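PDB 5F06: glutathione S-transferase family protein from Populus trichocarpa, which probably catalyses the conjugation of glutathione to electrophilic substrates such as organic halides, as a Phi-class glutathione transferase. Local coordinates for residues A[20-25]-A[201-206]; A[80-85]-A[160-165]. All blocks are in the same frame, centred on the assembly; numbering follows the deposited sequence.

Contact 1: residues A[20-25]-A[201-206]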
loop_
_atom_site.group_PDB
_atom_site.type_symbol
_atom_site.label_atom_id
_atom_site.label_comp_id
_atom_site.label_asym_id
_atom_site.label_seq_id
_atom_site.Cartn_x
_atom_site.Cartn_y
_atom_site.Cartn_z
ATOM N N LEU A 20 -1.437 -14.968 11.074
ATOM C CA LEU A 20 -0.806 -16.200 11.545
ATOM C C LEU A 20 -1.843 -17.196 12.080
ATOM O O LEU A 20 -1.751 -18.393 11.806
ATOM C CB LEU A 20 0.238 -15.887 12.622
ATOM C CG LEU A 20 1.521 -15.216 12.119
ATOM C CD1 LEU A 20 2.278 -14.528 13.250
ATOM C CD2 LEU A 20 2.415 -16.240 11.437
ATOM N N HIS A 21 -2.833 -16.709 12.825
ATOM C CA HIS A 21 -3.862 -17.587 13.386
ATOM C C HIS A 21 -4.821 -18.108 12.323
ATOM O O HIS A 21 -5.235 -19.271 12.379
ATOM C CB HIS A 21 -4.653 -16.864 14.480
ATOM C CG HIS A 21 -3.850 -16.575 15.707
ATOM N ND1 HIS A 21 -3.077 -17.532 16.330
ATOM C CD2 HIS A 21 -3.704 -15.442 16.433
ATOM C CE1 HIS A 21 -2.487 -16.999 17.385
ATOM N NE2 HIS A 21 -2.851 -15.731 17.470
ATOM N N GLU A 22 -5.193 -17.254 11.372
ATOM C CA GLU A 22 -6.026 -17.687 10.255
ATOM C C GLU A 22 -5.374 -18.866 9.542
ATOM O O GLU A 22 -6.057 -19.780 9.082
ATOM C CB GLU A 22 -6.261 -16.541 9.267
ATOM C CG GLU A 22 -7.172 -15.435 9.779
ATOM C CD GLU A 22 -8.641 -15.835 9.823
ATOM O OE1 GLU A 22 -8.982 -16.953 9.390
ATOM O OE2 GLU A 22 -9.457 -15.016 10.292
ATOM N N LYS A 23 -4.046 -18.843 9.465
ATOM C CA LYS A 23 -3.301 -19.869 8.741
ATOM C C LYS A 23 -2.937 -21.057 9.639
ATOM O O LYS A 23 -2.298 -22.008 9.186
ATOM C CB LYS A 23 -2.035 -19.263 8.129
ATOM C CG LYS A 23 -2.302 -18.130 7.126
ATOM C CD LYS A 23 -3.120 -18.581 5.927
ATOM C CE LYS A 23 -2.363 -19.568 5.046
ATOM N NZ LYS A 23 -3.204 -20.085 3.933
ATOM N N ASN A 24 -3.360 -21.003 10.901
ATOM C CA ASN A 24 -3.069 -22.061 11.874
ATOM C C ASN A 24 -1.573 -22.325 12.025
ATOM O O ASN A 24 -1.154 -23.477 12.120
ATOM C CB ASN A 24 -3.764 -23.368 11.481
ATOM C CG ASN A 24 -5.274 -23.250 11.456
ATOM O OD1 ASN A 24 -5.857 -22.406 12.139
ATOM N ND2 ASN A 24 -5.920 -24.115 10.681
ATOM N N LEU A 25 -0.772 -21.266 12.057
ATOM C CA LEU A 25 0.682 -21.411 12.089
ATOM C C LEU A 25 1.272 -21.309 13.492
ATOM O O LEU A 25 0.797 -20.535 14.331
ATOM C CB LEU A 25 1.333 -20.355 11.195
ATOM C CG LEU A 25 1.084 -20.505 9.693
ATOM C CD1 LEU A 25 1.609 -19.292 8.953
ATOM C CD2 LEU A 25 1.728 -21.779 9.160
ATOM N N ARG A 201 -14.462 -13.279 14.264
ATOM C CA ARG A 201 -13.790 -14.494 13.822
ATOM C C ARG A 201 -12.844 -14.978 14.916
ATOM O O ARG A 201 -12.204 -14.158 15.575
ATOM C CB ARG A 201 -13.021 -14.252 12.525
ATOM C CG ARG A 201 -13.909 -13.913 11.334
ATOM C CD ARG A 201 -13.078 -13.642 10.088
ATOM N NE ARG A 201 -12.304 -14.807 9.658
ATOM C CZ ARG A 201 -12.742 -15.752 8.825
ATOM N NH1 ARG A 201 -13.963 -15.690 8.314
ATOM N NH2 ARG A 201 -11.950 -16.765 8.497
ATOM N N PRO A 202 -12.760 -16.307 15.121
ATOM C CA PRO A 202 -11.885 -16.854 16.165
ATOM C C PRO A 202 -10.447 -16.355 16.071
ATOM O O PRO A 202 -9.826 -16.086 17.101
ATOM C CB PRO A 202 -11.951 -18.363 15.920
ATOM C CG PRO A 202 -13.278 -18.584 15.301
ATOM C CD PRO A 202 -13.541 -17.370 14.456
ATOM N N ALA A 203 -9.940 -16.217 14.849
ATOM C CA ALA A 203 -8.552 -15.831 14.630
ATOM C C ALA A 203 -8.259 -14.403 15.088
ATOM O O ALA A 203 -7.107 -14.072 15.357
ATOM C CB ALA A 203 -8.193 -15.990 13.162
ATOM N N PHE A 204 -9.285 -13.556 15.171
ATOM C CA PHE A 204 -9.072 -12.190 15.649
ATOM C C PHE A 204 -9.409 -12.061 17.126
ATOM O O PHE A 204 -8.854 -11.208 17.818
ATOM C CB PHE A 204 -9.894 -11.168 14.861
ATOM C CG PHE A 204 -9.660 -9.752 15.312
ATOM C CD1 PHE A 204 -8.447 -9.127 15.059
ATOM C CD2 PHE A 204 -10.632 -9.059 16.015
ATOM C CE1 PHE A 204 -8.214 -7.834 15.489
ATOM C CE2 PHE A 204 -10.403 -7.765 16.446
ATOM C CZ PHE A 204 -9.191 -7.154 16.182
ATOM N N LYS A 205 -10.324 -12.897 17.608
ATOM C CA LYS A 205 -10.746 -12.807 18.999
ATOM C C LYS A 205 -9.569 -13.081 19.927
ATOM O O LYS A 205 -9.464 -12.482 20.994
ATOM C CB LYS A 205 -11.897 -13.775 19.291
ATOM C CG LYS A 205 -13.250 -13.296 18.766
ATOM C CD LYS A 205 -14.413 -13.721 19.662
ATOM C CE LYS A 205 -15.131 -14.959 19.137
ATOM N NZ LYS A 205 -14.229 -16.129 18.951
ATOM N N LYS A 206 -8.677 -13.973 19.511
ATOM C CA LYS A 206 -7.491 -14.277 20.300
ATOM C C LYS A 206 -6.540 -13.081 20.309
ATOM O O LYS A 206 -5.858 -12.823 21.298
ATOM C CB LYS A 206 -6.782 -15.517 19.753
ATOM C CG LYS A 206 -5.665 -16.025 20.651
ATOM C CD LYS A 206 -5.001 -17.270 20.085
ATOM C CE LYS A 206 -3.920 -17.789 21.022
ATOM N NZ LYS A 206 -3.215 -18.976 20.467
HETATM O O HOH W 1 -10.876 -17.190 12.315
#

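Contact 2: residues A[80-85]-A[160-165]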
loop_
_atom_site.group_PDB
_atom_site.type_symbol
_atom_site.label_atom_id
_atom_site.label_comp_id
_atom_site.label_asym_id
_atom_site.label_seq_id
_atom_site.Cartn_x
_atom_site.Cartn_y
_atom_site.Cartn_z
ATOM N N THR A 80 -3.027 -24.368 3.497
ATOM C CA THR A 80 -3.050 -24.623 4.933
ATOM C C THR A 80 -3.825 -23.516 5.640
ATOM O O THR A 80 -3.609 -22.336 5.390
ATOM C CB THR A 80 -1.620 -24.733 5.497
ATOM O OG1 THR A 80 -1.012 -25.923 4.979
ATOM C CG2 THR A 80 -1.621 -24.795 7.028
ATOM N N GLY A 81 -4.741 -23.910 6.517
ATOM C CA GLY A 81 -5.576 -22.957 7.214
ATOM C C GLY A 81 -6.503 -22.260 6.238
ATOM O O GLY A 81 -6.890 -22.834 5.219
ATOM N N TYR A 82 -6.862 -21.018 6.539
ATOM C CA TYR A 82 -7.831 -20.319 5.710
ATOM C C TYR A 82 -7.228 -19.800 4.403
ATOM O O TYR A 82 -6.077 -19.377 4.352
ATOM C CB TYR A 82 -8.465 -19.151 6.467
ATOM C CG TYR A 82 -9.577 -18.537 5.662
ATOM C CD1 TYR A 82 -10.853 -19.081 5.683
ATOM C CD2 TYR A 82 -9.341 -17.445 4.840
ATOM C CE1 TYR A 82 -11.869 -18.538 4.926
ATOM C CE2 TYR A 82 -10.348 -16.899 4.080
ATOM C CZ TYR A 82 -11.611 -17.448 4.124
ATOM O OH TYR A 82 -12.619 -16.903 3.364
ATOM N N ASP A 83 -8.049 -19.822 3.357
ATOM C CA ASP A 83 -7.659 -19.389 2.018
ATOM C C ASP A 83 -7.743 -17.865 1.875
ATOM O O ASP A 83 -8.722 -17.336 1.340
ATOM C CB ASP A 83 -8.561 -20.080 0.990
ATOM C CG ASP A 83 -8.175 -19.772 -0.441
ATOM O OD1 ASP A 83 -7.081 -19.214 -0.671
ATOM O OD2 ASP A 83 -8.973 -20.110 -1.339
ATOM N N LEU A 84 -6.709 -17.169 2.347
ATOM C CA LEU A 84 -6.750 -15.709 2.465
ATOM C C LEU A 84 -6.569 -14.959 1.142
ATOM O O LEU A 84 -7.122 -13.869 0.982
ATOM C CB LEU A 84 -5.678 -15.225 3.450
ATOM C CG LEU A 84 -5.947 -15.424 4.942
ATOM C CD1 LEU A 84 -4.710 -15.086 5.758
ATOM C CD2 LEU A 84 -7.128 -14.568 5.395
ATOM N N ILE A 85 -5.791 -15.516 0.211
ATOM C CA ILE A 85 -5.521 -14.823 -1.053
ATOM C C ILE A 85 -6.041 -15.585 -2.276
ATOM O O ILE A 85 -5.771 -15.201 -3.413
ATOM C CB ILE A 85 -4.011 -14.536 -1.224
ATOM C CG1 ILE A 85 -3.190 -15.830 -1.215
ATOM C CG2 ILE A 85 -3.541 -13.583 -0.121
ATOM C CD1 ILE A 85 -1.740 -15.633 -1.635
ATOM N N ASP A 160 -17.850 -12.663 -1.991
ATOM C CA ASP A 160 -18.623 -13.378 -0.975
ATOM C C ASP A 160 -17.740 -14.370 -0.218
ATOM O O ASP A 160 -18.146 -15.495 0.064
ATOM C CB ASP A 160 -19.815 -14.097 -1.622
ATOM C CG ASP A 160 -20.893 -13.133 -2.091
ATOM O OD1 ASP A 160 -21.203 -12.176 -1.350
ATOM O OD2 ASP A 160 -21.428 -13.329 -3.202
ATOM N N PHE A 161 -16.525 -13.933 0.101
ATOM C CA PHE A 161 -15.575 -14.722 0.882
ATOM C C PHE A 161 -14.701 -13.783 1.698
ATOM O O PHE A 161 -14.328 -12.707 1.226
ATOM C CB PHE A 161 -14.699 -15.584 -0.028
ATOM C CG PHE A 161 -14.050 -14.809 -1.139
ATOM C CD1 PHE A 161 -12.836 -14.169 -0.940
ATOM C CD2 PHE A 161 -14.666 -14.698 -2.377
ATOM C CE1 PHE A 161 -12.247 -13.446 -1.955
ATOM C CE2 PHE A 161 -14.079 -13.976 -3.396
ATOM C CZ PHE A 161 -12.869 -13.349 -3.183
ATOM N N TYR A 162 -14.389 -14.182 2.926
ATOM C CA TYR A 162 -13.410 -13.463 3.727
ATOM C C TYR A 162 -12.048 -13.557 3.043
ATOM O O TYR A 162 -11.708 -14.598 2.480
ATOM C CB TYR A 162 -13.354 -14.041 5.138
ATOM C CG TYR A 162 -12.425 -13.318 6.085
ATOM C CD1 TYR A 162 -12.747 -12.061 6.581
ATOM C CD2 TYR A 162 -11.238 -13.902 6.503
ATOM C CE1 TYR A 162 -11.909 -11.405 7.457
ATOM C CE2 TYR A 162 -10.390 -13.251 7.379
ATOM C CZ TYR A 162 -10.730 -12.006 7.854
ATOM O OH TYR A 162 -9.886 -11.362 8.730
ATOM N N SER A 163 -11.280 -12.471 3.072
ATOM C CA SER A 163 -9.950 -12.474 2.465
ATOM C C SER A 163 -8.963 -11.567 3.198
ATOM O O SER A 163 -9.310 -10.907 4.177
ATOM C CB SER A 163 -10.037 -12.045 1.002
ATOM O OG SER A 163 -10.068 -10.634 0.890
ATOM N N LEU A 164 -7.730 -11.551 2.706
ATOM C CA LEU A 164 -6.679 -10.706 3.260
ATOM C C LEU A 164 -7.082 -9.231 3.242
ATOM O O LEU A 164 -6.663 -8.455 4.103
ATOM C CB LEU A 164 -5.378 -10.907 2.479
ATOM C CG LEU A 164 -4.134 -10.251 3.077
ATOM C CD1 LEU A 164 -3.739 -10.918 4.391
ATOM C CD2 LEU A 164 -2.993 -10.304 2.072
ATOM N N ALA A 165 -7.899 -8.854 2.260
ATOM C CA ALA A 165 -8.395 -7.485 2.146
ATOM C C ALA A 165 -9.142 -7.062 3.406
ATOM O O ALA A 165 -8.860 -6.009 3.973
ATOM C CB ALA A 165 -9.297 -7.343 0.922
HETATM O O HOH W 2 -15.611 -16.653 3.824
#

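Contact 1: residues A[20-25]-A[201-206]
In this two-domain glutathione transferase fold, a side-on salt bridge between E22 and R201 pins the end of helix 11-22, in the thioredoxin-like N-terminal domain, to the start of helix 202-210 in the all-helical part. R201 is the N-cap residue of the later helix, and its backbone O accepts from both F204 N and K205 N. Its guanidinium grips the carboxylate with two nitrogens, one to each oxygen: NE lies 2.9 Å from E22 OE2 and NH2 lies 3.1 Å from E22 OE1. Both bonds are nearly straight and meet the oxygens on their syn sides, although the carboxylate and guanidinium planes are turned 30° apart. The bend of the glutamate chain at chi2 (-74°) brings its end across to R201, whose own bend at chi3 (63°) offers the NE edge. The guanidinium also makes cation-pi contacts with Y82 and Y162. A203 CB packs against the carboxylate, 3.3 Å from E22 OE2, and a water accepts from A203 N while donating weakly to that oxygen. Replacing E22 with a glutamine would probably cost R201 its anionic mate and weaken the two-pronged grip, since the carboxamide offers one oxygen where the guanidinium now meets two. One residue before the glutamate, H21 CB lies 3.9 Å from A203 CB, and the CA atoms of this pair are the nearest across the contact. Past A203 the helix sends K206 back over the histidine ring, its chain fully extended beyond CG and crossing the H21 side chain at about a right angle. The contact is a CH-pi one, with K206 CD over one ring face, offset toward the rim, and 3.7 Å from H21 CE1.

Contact 2: residues A[80-85]-A[160-165]
Segment 80-85 has no regular helix or strand; the touching parts, 82-85 and 161-164, run 73° apart, with the CA atoms of L84 and S163 nearest each other and L164 N donating to L84 O at 3.0 Å. The joint ties the linker between helices 66-76 and 90-120 of the glutathione transferase fold to the N-cap of helix 164-167. There S163 OG accepts from A165 N in a capping bond, while S163 N donates to D166 OD2; S163 CB rests 3.4 Å from L84 O. D83 is the centre of an inverse gamma turn between the two residues that make the main contacts. On one side of it, Y82 reaches across with CG anti to the backbone N (chi1 -173°), which carries its hydroxyl to the other segment. Y82 OH donates to Y162 O at 2.6 Å, the carbonyl oxygen lying near the plane of the ring at its edge. A water donates to the same hydroxyl and accepts from Y162 N, so the tyrosine reaches both backbone polar groups of Y162, one directly and one through solvent. The two rings form an offset edge-to-face pair, planes at 64°, with the edge of Y162 turned to the face of Y82. L84 runs beside Y162, its CD2 4.0 Å from Y162 CE2. Beyond it, I85 and L164 lie side by side and point the same way, I85 packing on helix 66-76 and meeting L164 CD2 through its CG2 at 4.0 Å.

From the N terminus, the chain passes through strand 2-6 and helix 11-22, reaching the first side of contact 1 at 20-25. It then completes the four-stranded sheet and helix 66-76 before the linker 80-85 opens contact 2. Helices 90-120 and 130-153 follow, and 160-165 closes this shorter loop. The chain reaches 201-206 only after three further helices, closing contact 1, so the loop of contact 2 sits wholly within the larger one. The contacts touch directly: E22 O and Y82 N form a probable hydrogen bond, as do K23 NZ and Y82 O. Together they join the thioredoxin-like domain, the linker and the helical domain.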